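Adenosyl-chloride synthase (Thermotoga maritima, PDB 2ZBV) binds adenosine and probably acts on S-adenosyl-L-methionine as a SAM-dependent hydrolase or halogenase. Local coordinates at residues 60-65 with 85-90. Sequence-based numbering, arbitrary orientation.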
loop_
_atom_site.group_PDB
_atom_site.type_symbol
_atom_site.label_atom_id
_atom_site.label_comp_id
_atom_site.label_asym_id
_atom_site.label_seq_id
_atom_site.Cartn_x
_atom_site.Cartn_y
_atom_site.Cartn_z
ATOM N N SER A 60 -22.866 -11.494 -3.123
ATOM C CA SER A 60 -22.715 -11.790 -1.695
ATOM C C SER A 60 -21.507 -11.122 -1.053
ATOM O O SER A 60 -21.265 -11.285 0.140
ATOM C CB SER A 60 -22.644 -13.300 -1.448
ATOM O OG SER A 60 -23.906 -13.904 -1.680
ATOM N N THR A 61 -20.743 -10.380 -1.848
ATOM C CA THR A 61 -19.581 -9.676 -1.329
ATOM C C THR A 61 -20.106 -8.555 -0.446
ATOM O O THR A 61 -21.120 -7.940 -0.761
ATOM C CB THR A 61 -18.748 -9.022 -2.461
ATOM O OG1 THR A 61 -18.249 -10.031 -3.349
ATOM C CG2 THR A 61 -17.580 -8.240 -1.875
ATOM N N VAL A 62 -19.419 -8.312 0.666
ATOM C CA VAL A 62 -19.779 -7.234 1.580
ATOM C C VAL A 62 -18.714 -6.147 1.409
ATOM O O VAL A 62 -17.529 -6.409 1.564
ATOM C CB VAL A 62 -19.768 -7.699 3.056
ATOM C CG1 VAL A 62 -19.982 -6.500 3.970
ATOM C CG2 VAL A 62 -20.873 -8.739 3.295
ATOM N N PHE A 63 -19.143 -4.935 1.079
ATOM C CA PHE A 63 -18.219 -3.827 0.884
ATOM C C PHE A 63 -18.193 -2.884 2.084
ATOM O O PHE A 63 -19.232 -2.411 2.542
ATOM C CB PHE A 63 -18.603 -3.041 -0.372
ATOM C CG PHE A 63 -18.409 -3.809 -1.655
ATOM C CD1 PHE A 63 -17.185 -3.783 -2.321
ATOM C CD2 PHE A 63 -19.452 -4.560 -2.197
ATOM C CE1 PHE A 63 -16.997 -4.494 -3.517
ATOM C CE2 PHE A 63 -19.277 -5.278 -3.395
ATOM C CZ PHE A 63 -18.040 -5.240 -4.052
ATOM N N LEU A 64 -16.998 -2.627 2.596
ATOM C CA LEU A 64 -16.817 -1.719 3.727
ATOM C C LEU A 64 -16.316 -0.422 3.107
ATOM O O LEU A 64 -15.162 -0.335 2.706
ATOM C CB LEU A 64 -15.787 -2.297 4.688
ATOM C CG LEU A 64 -15.347 -1.452 5.888
ATOM C CD1 LEU A 64 -16.543 -0.981 6.705
ATOM C CD2 LEU A 64 -14.419 -2.315 6.731
ATOM N N VAL A 65 -17.197 0.570 3.010
ATOM C CA VAL A 65 -16.855 1.830 2.368
ATOM C C VAL A 65 -16.897 2.986 3.353
ATOM O O VAL A 65 -17.969 3.410 3.777
ATOM C CB VAL A 65 -17.831 2.119 1.208
ATOM C CG1 VAL A 65 -17.340 3.311 0.384
ATOM C CG2 VAL A 65 -17.979 0.870 0.346
ATOM N N ASP A 85 -27.309 -8.601 -5.575
ATOM C CA ASP A 85 -26.917 -9.356 -4.392
ATOM C C ASP A 85 -25.597 -8.997 -3.729
ATOM O O ASP A 85 -24.883 -9.879 -3.257
ATOM C CB ASP A 85 -26.925 -10.853 -4.706
ATOM C CG ASP A 85 -28.325 -11.406 -4.851
ATOM O OD1 ASP A 85 -28.465 -12.546 -5.352
ATOM O OD2 ASP A 85 -29.285 -10.703 -4.457
ATOM N N GLN A 86 -25.265 -7.713 -3.691
ATOM C CA GLN A 86 -24.041 -7.287 -3.018
ATOM C C GLN A 86 -24.421 -6.403 -1.833
ATOM O O GLN A 86 -25.473 -5.757 -1.839
ATOM C CB GLN A 86 -23.117 -6.530 -3.976
ATOM C CG GLN A 86 -22.509 -7.415 -5.049
ATOM C CD GLN A 86 -21.459 -6.695 -5.869
ATOM O OE1 GLN A 86 -21.637 -5.537 -6.235
ATOM N NE2 GLN A 86 -20.363 -7.388 -6.175
ATOM N N TYR A 87 -23.557 -6.365 -0.824
ATOM C CA TYR A 87 -23.831 -5.576 0.373
ATOM C C TYR A 87 -22.837 -4.434 0.576
ATOM O O TYR A 87 -21.639 -4.599 0.339
ATOM C CB TYR A 87 -23.832 -6.498 1.589
ATOM C CG TYR A 87 -24.875 -7.591 1.490
ATOM C CD1 TYR A 87 -26.206 -7.344 1.832
ATOM C CD2 TYR A 87 -24.540 -8.863 1.021
ATOM C CE1 TYR A 87 -27.184 -8.338 1.710
ATOM C CE2 TYR A 87 -25.509 -9.866 0.892
ATOM C CZ TYR A 87 -26.828 -9.595 1.239
ATOM O OH TYR A 87 -27.792 -10.574 1.106
ATOM N N PHE A 88 -23.351 -3.284 1.020
ATOM C CA PHE A 88 -22.530 -2.093 1.249
ATOM C C PHE A 88 -22.751 -1.477 2.618
ATOM O O PHE A 88 -23.846 -1.009 2.931
ATOM C CB PHE A 88 -22.824 -1.040 0.186
ATOM C CG PHE A 88 -22.597 -1.522 -1.214
ATOM C CD1 PHE A 88 -21.367 -1.329 -1.842
ATOM C CD2 PHE A 88 -23.593 -2.225 -1.889
ATOM C CE1 PHE A 88 -21.130 -1.835 -3.126
ATOM C CE2 PHE A 88 -23.366 -2.734 -3.175
ATOM C CZ PHE A 88 -22.134 -2.540 -3.792
ATOM N N VAL A 89 -21.695 -1.487 3.422
ATOM C CA VAL A 89 -21.702 -0.918 4.760
ATOM C C VAL A 89 -21.033 0.450 4.625
ATOM O O VAL A 89 -19.834 0.532 4.340
ATOM C CB VAL A 89 -20.888 -1.802 5.714
ATOM C CG1 VAL A 89 -20.882 -1.200 7.121
ATOM C CG2 VAL A 89 -21.468 -3.212 5.715
ATOM N N ALA A 90 -21.801 1.518 4.824
ATOM C CA ALA A 90 -21.257 2.860 4.661
ATOM C C ALA A 90 -22.090 3.983 5.275
ATOM O O ALA A 90 -23.220 3.775 5.725
ATOM C CB ALA A 90 -21.075 3.140 3.178
#
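Phe-63 and Phe-88 stand side by side on one face of two neighbouring parallel strands and point the same way. Their ring planes are only 8° apart. The centroids are 4.8 Å apart, but the rings are slid and barely overlap. The closest touch is Phe-63 CD2 to Phe-88 CE1, at 3.3 Å. Both rings carry CG anti to the carbonyl carbon (chi1 -67° in Phe-63), and with similar second torsions they lean alike. Gln-86 meets the edge of the Phe-63 ring, its CD lying 3.6 Å from CE2. Its amide plane is turned 72° from the ring. Hydrogen bonds from NE2 to Ser-54 O and from Asn-84 ND2 to OE1 hold that amide. Thr-61 CG2 lies over one face of the Phe-63 ring, near the rim. Helix 43-54 packs on this side through Leu-50, which touches both phenylalanines. An alanine in place of Phe-63 would probably leave Phe-88 without its ring neighbour and open a gap beside the Gln-86 amide.

Strands 62-66 and 87-91 are central neighbours in the mixed sheet of the N-terminal domain, which has helices on both faces. Phe-63 N donates to Tyr-87 O at 2.6 Å, and Val-89 N donates to Phe-63 O at 2.8 Å. The ladder continues from Val-65 N to Val-89 O and from Tyr-87 N to Thr-61 O.

Tyr-87 and Val-89 project from the other face. Val-62 CG2 rests 4.1 Å from Tyr-87 CB, and Val-62 CG1 meets Val-89 CG2 at 4.0 Å. The edge of the Tyr-87 ring runs past the carbonyl oxygens of Ser-60 and Thr-61. Helix 127-140 lies over Val-62, Leu-64 and Val-89, with Phe-132 touching the last two.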